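PDB 1JMX: amine Dehydrogenase from Pseudomonas putida, which probably transfers electrons through two covalently bound c-type hemes, as the heme-bearing alpha subunit of a quinohemoprotein amine dehydrogenase. Local coordinates for residues D195-M200 and A288-F293; E299-L304 and R333-A338; A340-G345 and L359-K364. All blocks are in the same frame, centred on the assembly; numbering follows the deposited sequence.

Contact 1: residues D195-M200 and A288-F293; sequences DVRGVM and AVQPAF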
# COMPACT_ATOMS: atom_id res chain seq x y z
N ASP A 195 0.40 22.21 23.19
CA ASP A 195 -0.97 22.27 23.68
C ASP A 195 -1.79 23.35 23.03
O ASP A 195 -1.26 24.33 22.50
CB ASP A 195 -0.98 22.45 25.20
CG ASP A 195 -0.55 21.20 25.95
OD1 ASP A 195 0.05 21.32 27.03
OD2 ASP A 195 -0.83 20.09 25.46
N VAL A 196 -3.10 23.15 23.05
CA VAL A 196 -4.05 24.08 22.47
C VAL A 196 -5.29 24.03 23.36
O VAL A 196 -5.59 23.00 23.96
CB VAL A 196 -4.41 23.69 21.00
CG1 VAL A 196 -5.29 22.47 20.96
CG2 VAL A 196 -5.06 24.84 20.27
N ARG A 197 -5.96 25.17 23.49
CA ARG A 197 -7.17 25.26 24.30
C ARG A 197 -8.01 26.42 23.83
O ARG A 197 -7.49 27.38 23.26
CB ARG A 197 -6.83 25.43 25.79
CG ARG A 197 -6.58 26.87 26.25
CD ARG A 197 -5.23 27.42 25.83
NE ARG A 197 -4.14 26.79 26.57
CZ ARG A 197 -3.03 27.42 26.95
NH1 ARG A 197 -2.86 28.71 26.67
NH2 ARG A 197 -2.08 26.75 27.59
N GLY A 198 -9.31 26.33 24.06
CA GLY A 198 -10.20 27.40 23.65
C GLY A 198 -11.66 27.04 23.76
O GLY A 198 -12.04 26.12 24.50
N VAL A 199 -12.49 27.76 23.03
CA VAL A 199 -13.93 27.54 23.03
C VAL A 199 -14.45 27.44 21.61
O VAL A 199 -14.13 28.24 20.74
CB VAL A 199 -14.69 28.66 23.80
CG1 VAL A 199 -16.20 28.45 23.70
CG2 VAL A 199 -14.28 28.64 25.27
N MET A 200 -15.24 26.40 21.38
CA MET A 200 -15.84 26.17 20.09
C MET A 200 -17.33 26.42 20.22
O MET A 200 -18.01 25.82 21.05
CB MET A 200 -15.57 24.75 19.62
CG MET A 200 -16.02 24.49 18.19
SD MET A 200 -15.58 22.84 17.61
CE MET A 200 -16.74 21.81 18.49
N ALA A 288 -8.11 19.58 31.23
CA ALA A 288 -6.67 19.37 31.29
C ALA A 288 -5.89 20.45 32.05
O ALA A 288 -6.42 21.50 32.39
CB ALA A 288 -6.13 19.24 29.87
N VAL A 289 -4.63 20.13 32.34
CA VAL A 289 -3.69 21.03 33.00
C VAL A 289 -2.66 21.24 31.90
O VAL A 289 -2.23 20.28 31.27
CB VAL A 289 -2.98 20.34 34.20
CG1 VAL A 289 -2.26 21.37 35.05
CG2 VAL A 289 -3.95 19.56 35.04
N GLN A 290 -2.29 22.49 31.63
CA GLN A 290 -1.32 22.78 30.58
C GLN A 290 -0.27 23.77 31.08
O GLN A 290 -0.56 24.95 31.22
CB GLN A 290 -2.03 23.35 29.34
CG GLN A 290 -3.20 22.52 28.83
CD GLN A 290 -3.79 23.05 27.53
OE1 GLN A 290 -3.60 24.21 27.19
NE2 GLN A 290 -4.50 22.20 26.80
N PRO A 291 0.97 23.31 31.33
CA PRO A 291 1.51 21.95 31.19
C PRO A 291 0.99 21.03 32.28
O PRO A 291 0.43 21.48 33.27
CB PRO A 291 3.01 22.15 31.37
CG PRO A 291 3.23 23.60 31.02
CD PRO A 291 2.05 24.25 31.67
N ALA A 292 1.24 19.73 32.09
CA ALA A 292 0.82 18.72 33.05
C ALA A 292 1.99 18.24 33.91
O ALA A 292 1.96 17.15 34.46
CB ALA A 292 0.18 17.55 32.32
N PHE A 293 3.02 19.08 34.01
CA PHE A 293 4.19 18.76 34.82
C PHE A 293 4.80 20.03 35.42
O PHE A 293 4.68 21.12 34.84
CB PHE A 293 5.25 18.01 33.99
CG PHE A 293 5.70 18.76 32.76
CD1 PHE A 293 6.73 19.70 32.84
CD2 PHE A 293 5.11 18.52 31.52
CE1 PHE A 293 7.15 20.39 31.70
CE2 PHE A 293 5.53 19.20 30.39
CZ PHE A 293 6.55 20.14 30.48

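Contact 2: residues E299-L304 and R333-A338; sequences ESEITL and RLKARA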
# COMPACT_ATOMS: atom_id res chain seq x y z
N GLU A 299 9.31 27.43 38.92
CA GLU A 299 8.26 28.42 38.74
C GLU A 299 7.69 28.19 37.34
O GLU A 299 8.45 28.13 36.35
CB GLU A 299 8.87 29.83 38.81
CG GLU A 299 8.42 30.68 39.99
CD GLU A 299 7.16 31.49 39.69
OE1 GLU A 299 6.10 31.21 40.29
OE2 GLU A 299 7.24 32.42 38.85
N SER A 300 6.37 28.05 37.24
CA SER A 300 5.74 27.80 35.94
C SER A 300 4.33 28.33 35.81
O SER A 300 3.55 28.30 36.77
CB SER A 300 5.74 26.30 35.64
OG SER A 300 5.03 26.01 34.45
N GLU A 301 4.02 28.83 34.62
CA GLU A 301 2.69 29.35 34.31
C GLU A 301 1.85 28.14 33.90
O GLU A 301 2.13 27.50 32.88
CB GLU A 301 2.77 30.36 33.17
CG GLU A 301 1.63 31.40 33.12
CD GLU A 301 0.41 30.97 32.32
OE1 GLU A 301 0.53 30.80 31.07
OE2 GLU A 301 -0.68 30.83 32.92
N ILE A 302 0.89 27.78 34.74
CA ILE A 302 0.01 26.67 34.45
C ILE A 302 -1.40 27.17 34.20
O ILE A 302 -1.88 28.07 34.88
CB ILE A 302 -0.01 25.67 35.61
CG1 ILE A 302 1.36 25.04 35.78
CG2 ILE A 302 -1.04 24.59 35.36
CD1 ILE A 302 1.41 23.98 36.85
N THR A 303 -2.05 26.60 33.20
CA THR A 303 -3.41 26.98 32.87
C THR A 303 -4.31 25.74 32.88
O THR A 303 -3.93 24.68 32.41
CB THR A 303 -3.49 27.76 31.54
OG1 THR A 303 -4.58 27.26 30.75
CG2 THR A 303 -2.19 27.69 30.77
N LEU A 304 -5.46 25.88 33.54
CA LEU A 304 -6.44 24.81 33.64
C LEU A 304 -7.53 25.03 32.61
O LEU A 304 -8.01 26.15 32.43
CB LEU A 304 -7.04 24.76 35.05
CG LEU A 304 -6.14 24.32 36.22
CD1 LEU A 304 -5.55 22.94 35.92
CD2 LEU A 304 -5.03 25.33 36.46
N ARG A 333 -5.81 30.67 34.44
CA ARG A 333 -4.36 30.83 34.30
C ARG A 333 -3.73 31.22 35.63
O ARG A 333 -4.22 32.12 36.32
CB ARG A 333 -4.03 31.89 33.26
CG ARG A 333 -4.30 31.45 31.85
CD ARG A 333 -4.08 32.60 30.91
NE ARG A 333 -2.82 33.28 31.23
CZ ARG A 333 -2.68 34.60 31.32
NH1 ARG A 333 -3.72 35.41 31.12
NH2 ARG A 333 -1.48 35.12 31.61
N LEU A 334 -2.63 30.56 35.98
CA LEU A 334 -1.97 30.85 37.23
C LEU A 334 -0.48 30.64 37.20
O LEU A 334 0.07 30.03 36.28
CB LEU A 334 -2.60 30.02 38.37
CG LEU A 334 -2.79 28.52 38.15
CD1 LEU A 334 -1.53 27.74 38.53
CD2 LEU A 334 -3.97 28.04 38.99
N LYS A 335 0.19 31.24 38.17
CA LYS A 335 1.63 31.11 38.29
C LYS A 335 1.76 30.14 39.45
O LYS A 335 1.06 30.27 40.45
CB LYS A 335 2.27 32.44 38.66
CG LYS A 335 3.75 32.47 38.38
CD LYS A 335 4.00 32.63 36.89
CE LYS A 335 3.57 34.02 36.40
NZ LYS A 335 3.87 34.24 34.95
N ALA A 336 2.60 29.12 39.28
CA ALA A 336 2.78 28.15 40.34
C ALA A 336 4.24 28.00 40.64
O ALA A 336 5.10 28.35 39.83
CB ALA A 336 2.17 26.82 39.96
N ARG A 337 4.53 27.45 41.82
CA ARG A 337 5.90 27.23 42.24
C ARG A 337 5.92 25.97 43.07
O ARG A 337 5.12 25.82 43.98
CB ARG A 337 6.38 28.41 43.10
CG ARG A 337 7.87 28.38 43.41
CD ARG A 337 8.25 29.51 44.37
NE ARG A 337 7.70 30.80 43.95
CZ ARG A 337 6.96 31.59 44.73
NH1 ARG A 337 6.68 31.23 45.98
NH2 ARG A 337 6.48 32.73 44.26
N ALA A 338 6.81 25.05 42.73
CA ALA A 338 6.95 23.81 43.47
C ALA A 338 8.19 23.97 44.35
O ALA A 338 9.18 24.58 43.93
CB ALA A 338 7.13 22.63 42.52

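Contact 3: residues A340-G345 and L359-K364; sequences ADAKPG and LAVYDK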
# COMPACT_ATOMS: atom_id res chain seq x y z
N ALA A 340 11.57 22.97 46.29
CA ALA A 340 12.67 22.11 45.88
C ALA A 340 12.57 20.80 46.66
O ALA A 340 13.18 19.79 46.31
CB ALA A 340 14.01 22.80 46.15
N ASP A 341 11.74 20.84 47.70
CA ASP A 341 11.50 19.72 48.60
C ASP A 341 10.26 18.91 48.21
O ASP A 341 10.06 17.80 48.74
CB ASP A 341 11.36 20.25 50.04
CG ASP A 341 11.47 19.15 51.09
OD1 ASP A 341 12.61 18.83 51.50
OD2 ASP A 341 10.42 18.62 51.53
N ALA A 342 9.43 19.45 47.32
CA ALA A 342 8.20 18.78 46.88
C ALA A 342 8.52 17.38 46.38
O ALA A 342 9.38 17.20 45.51
CB ALA A 342 7.52 19.60 45.78
N LYS A 343 7.87 16.38 46.98
CA LYS A 343 8.08 14.98 46.60
C LYS A 343 7.59 14.69 45.19
O LYS A 343 6.51 15.12 44.79
CB LYS A 343 7.38 14.04 47.58
CG LYS A 343 8.10 13.84 48.91
CD LYS A 343 9.43 13.10 48.74
CE LYS A 343 10.11 12.80 50.09
NZ LYS A 343 9.36 11.81 50.93
N PRO A 344 8.38 13.94 44.41
CA PRO A 344 8.01 13.61 43.03
C PRO A 344 6.78 12.68 42.99
O PRO A 344 6.68 11.74 43.77
CB PRO A 344 9.26 12.92 42.50
CG PRO A 344 9.82 12.25 43.72
CD PRO A 344 9.68 13.34 44.76
N GLY A 345 5.84 12.98 42.10
CA GLY A 345 4.65 12.15 41.97
C GLY A 345 3.50 12.94 41.37
O GLY A 345 3.60 14.15 41.19
N LEU A 359 -1.19 16.33 37.89
CA LEU A 359 -0.01 17.17 37.66
C LEU A 359 1.21 16.41 38.16
O LEU A 359 1.28 16.03 39.33
CB LEU A 359 -0.14 18.49 38.44
CG LEU A 359 0.87 19.61 38.21
CD1 LEU A 359 0.90 20.00 36.76
CD2 LEU A 359 0.49 20.82 39.05
N ALA A 360 2.15 16.15 37.26
CA ALA A 360 3.36 15.42 37.64
C ALA A 360 4.40 16.37 38.20
O ALA A 360 4.79 17.33 37.54
CB ALA A 360 3.93 14.68 36.44
N VAL A 361 4.77 16.15 39.45
CA VAL A 361 5.80 16.95 40.09
C VAL A 361 7.00 16.04 39.99
O VAL A 361 6.91 14.87 40.35
CB VAL A 361 5.49 17.22 41.57
CG1 VAL A 361 6.66 17.96 42.23
CG2 VAL A 361 4.23 18.02 41.68
N TYR A 362 8.12 16.53 39.46
CA TYR A 362 9.28 15.67 39.34
C TYR A 362 10.56 16.35 39.76
O TYR A 362 10.65 17.57 39.78
CB TYR A 362 9.41 15.16 37.89
CG TYR A 362 9.90 16.20 36.91
CD1 TYR A 362 11.23 16.20 36.47
CD2 TYR A 362 9.03 17.17 36.39
CE1 TYR A 362 11.69 17.14 35.56
CE2 TYR A 362 9.48 18.12 35.47
CZ TYR A 362 10.81 18.10 35.07
OH TYR A 362 11.27 19.01 34.16
N ASP A 363 11.56 15.52 40.08
CA ASP A 363 12.87 16.02 40.49
C ASP A 363 13.92 15.90 39.40
O ASP A 363 14.63 16.86 39.11
CB ASP A 363 13.34 15.36 41.81
CG ASP A 363 13.22 13.83 41.81
OD1 ASP A 363 12.73 13.22 40.83
OD2 ASP A 363 13.64 13.24 42.83
N LYS A 364 13.95 14.74 38.75
CA LYS A 364 14.91 14.47 37.68
C LYS A 364 14.36 13.50 36.65
O LYS A 364 13.59 12.59 36.97
CB LYS A 364 16.21 13.88 38.25
CG LYS A 364 16.02 12.62 39.10
CD LYS A 364 17.12 11.59 38.84
CE LYS A 364 16.93 10.89 37.48
NZ LYS A 364 18.09 10.03 37.10

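Contact 1: residues D195-M200 and A288-F293
Asp195 lays its side chain against that of Gln290. Its carboxylate and the Gln290 amide are stacked, their planes 16° apart, with Asp195 CB 3.7 Å from Gln290 CD. Val196 turns its side chain away and takes part through its backbone. Its O accepts a nearly straight hydrogen bond from Gln290 NE2 at 3.1 Å. The donor stands above the carbonyl plane of Val196, while the oxygen lies in the plane of the amide. The strand 194-204 belongs to a closed eight-stranded antiparallel barrel in domain II. The strand 285-295 belongs to the E-set sheet of domain III, so Gln290 bridges two domains. The two strands do not pair; their short axes approach to 8.8 Å. Arg197 grips Gln290 OE1 side-on with two nitrogens, NE at 2.7 Å and NH2 at 3.0 Å. Both bonds run close to the guanidinium plane, which is turned 32° from the amide. The chain of Arg197 is bent at chi2 (-76°) and again at chi3, which brings the guanidinium alongside Gln290, with its edge toward OE1 and CB. There NH2 also comes 3.8 Å from Gln290 CB. Thr303 and Val305 of the next strand in the domain III sheet touch Arg197 as well. A leucine in place of Gln290 would probably leave the guanidinium without its shared acceptor and Val196 O without this donor.

Contact 2: residues E299-L304 and R333-A338
Ser300 and Ala336 exchange two backbone hydrogen bonds, Ser300 N to Ala336 O at 2.9 Å and Ala336 N to Ser300 O at 2.8 Å. Ile302 and Leu334, the next hydrogen-bonded pair, do the same. These are the hydrogen-bonded pairs of neighbouring antiparallel strands in the domain III sheet, which is of E-set type. Between and beyond them lie the non-hydrogen-bonded pairs Glu299-Arg337, Glu301-Lys335 and Thr303-Arg333. The CA of Glu301 adds a CA-H...O contact to Leu334 O.

Charged side chains lie on the face that carries these non-hydrogen-bonded pairs. Glu301 OE2 makes a long salt bridge to Arg333 NE at 3.7 Å. It meets the guanidinium at its edge, with the two planes 81° apart. The chain of Glu301 bends at chi2 (-89°), which brings the carboxylate toward Arg333 on the neighbouring strand. Glu299 OE1 comes only within 4.0 Å of Arg337 NE, beyond a salt bridge. Both arginines have stronger partners on strand 319-327: Arg333 bridges to Glu326 and Arg337 to Glu320. Glu299 also crosses Lys335 at about a right angle and rests its carboxylate on the aliphatic part of that chain.

The opposite face is mostly apolar, with Ser300 the exception. Ile302 CB packs on Leu334 CD1 at 3.9 Å, and Val289 and Leu315 add to this layer. Beyond them, the branch ends of Leu304 and Leu334 meet, CD2 to CD2 at 3.9 Å.

Contact 3: residues A340-G345 and L359-K364
Gly345 and Val361 join through two backbone hydrogen bonds, one in each direction. Gly345 N donates to Val361 O at 2.8 Å, and Val361 N returns a bond to Gly345 O at 2.9 Å. This is an antiparallel hydrogen-bonded pair. It marks the point where the loop after strand 331-338 enters the E-set sheet of domain III beside strand 354-362. A weaker polar contact comes just before it: the CA of Pro344 makes a CA-H...O contact to Val361 O at 3.2 Å.

The side-chain packing is sparse. Val361 has CG1 anti to its own N (chi1 175°), which carries this methyl to the loop. There it meets Ala342 CB at 4.0 Å, the one apolar pair. Two van der Waals contacts involve oxygens. Val361 CG1 lies 3.8 Å from Lys343 O. The Pro344 ring lies obliquely against the Asp363 carboxylate, CB 3.9 Å from Asp363 OD1. That oxygen also accepts from Lys364 N at 2.9 Å, from above the carboxylate plane, which probably helps hold the group beside the proline.

Val361 O thus serves both Gly345 N and the CA of Pro344. At Gly345 the backbone angles themselves call for glycine, since a CB would be jammed against the carbonyl oxygen of Pro344.

All three contacts reach one sheet of domain III. Contact 1 ties it to the domain II barrel, while contacts 2 and 3 lie within it. Strand 285-295 runs between the other two: Gln290 N lies 2.8 Å from Thr303 O, a probable hydrogen bond to contact 2, and Ala292 O lies 3.0 Å from Ala360 N, a probable hydrogen bond to contact 3. Contacts 1 and 2 have centres about 12 Å apart; contacts 2 and 3, about 14 Å. The latter two touch by packing, Ile302 CD1 to Leu359 CD2 at 4.0 Å. None of the three lies at the heme sites, which are built mainly from the N-terminal heme-binding region.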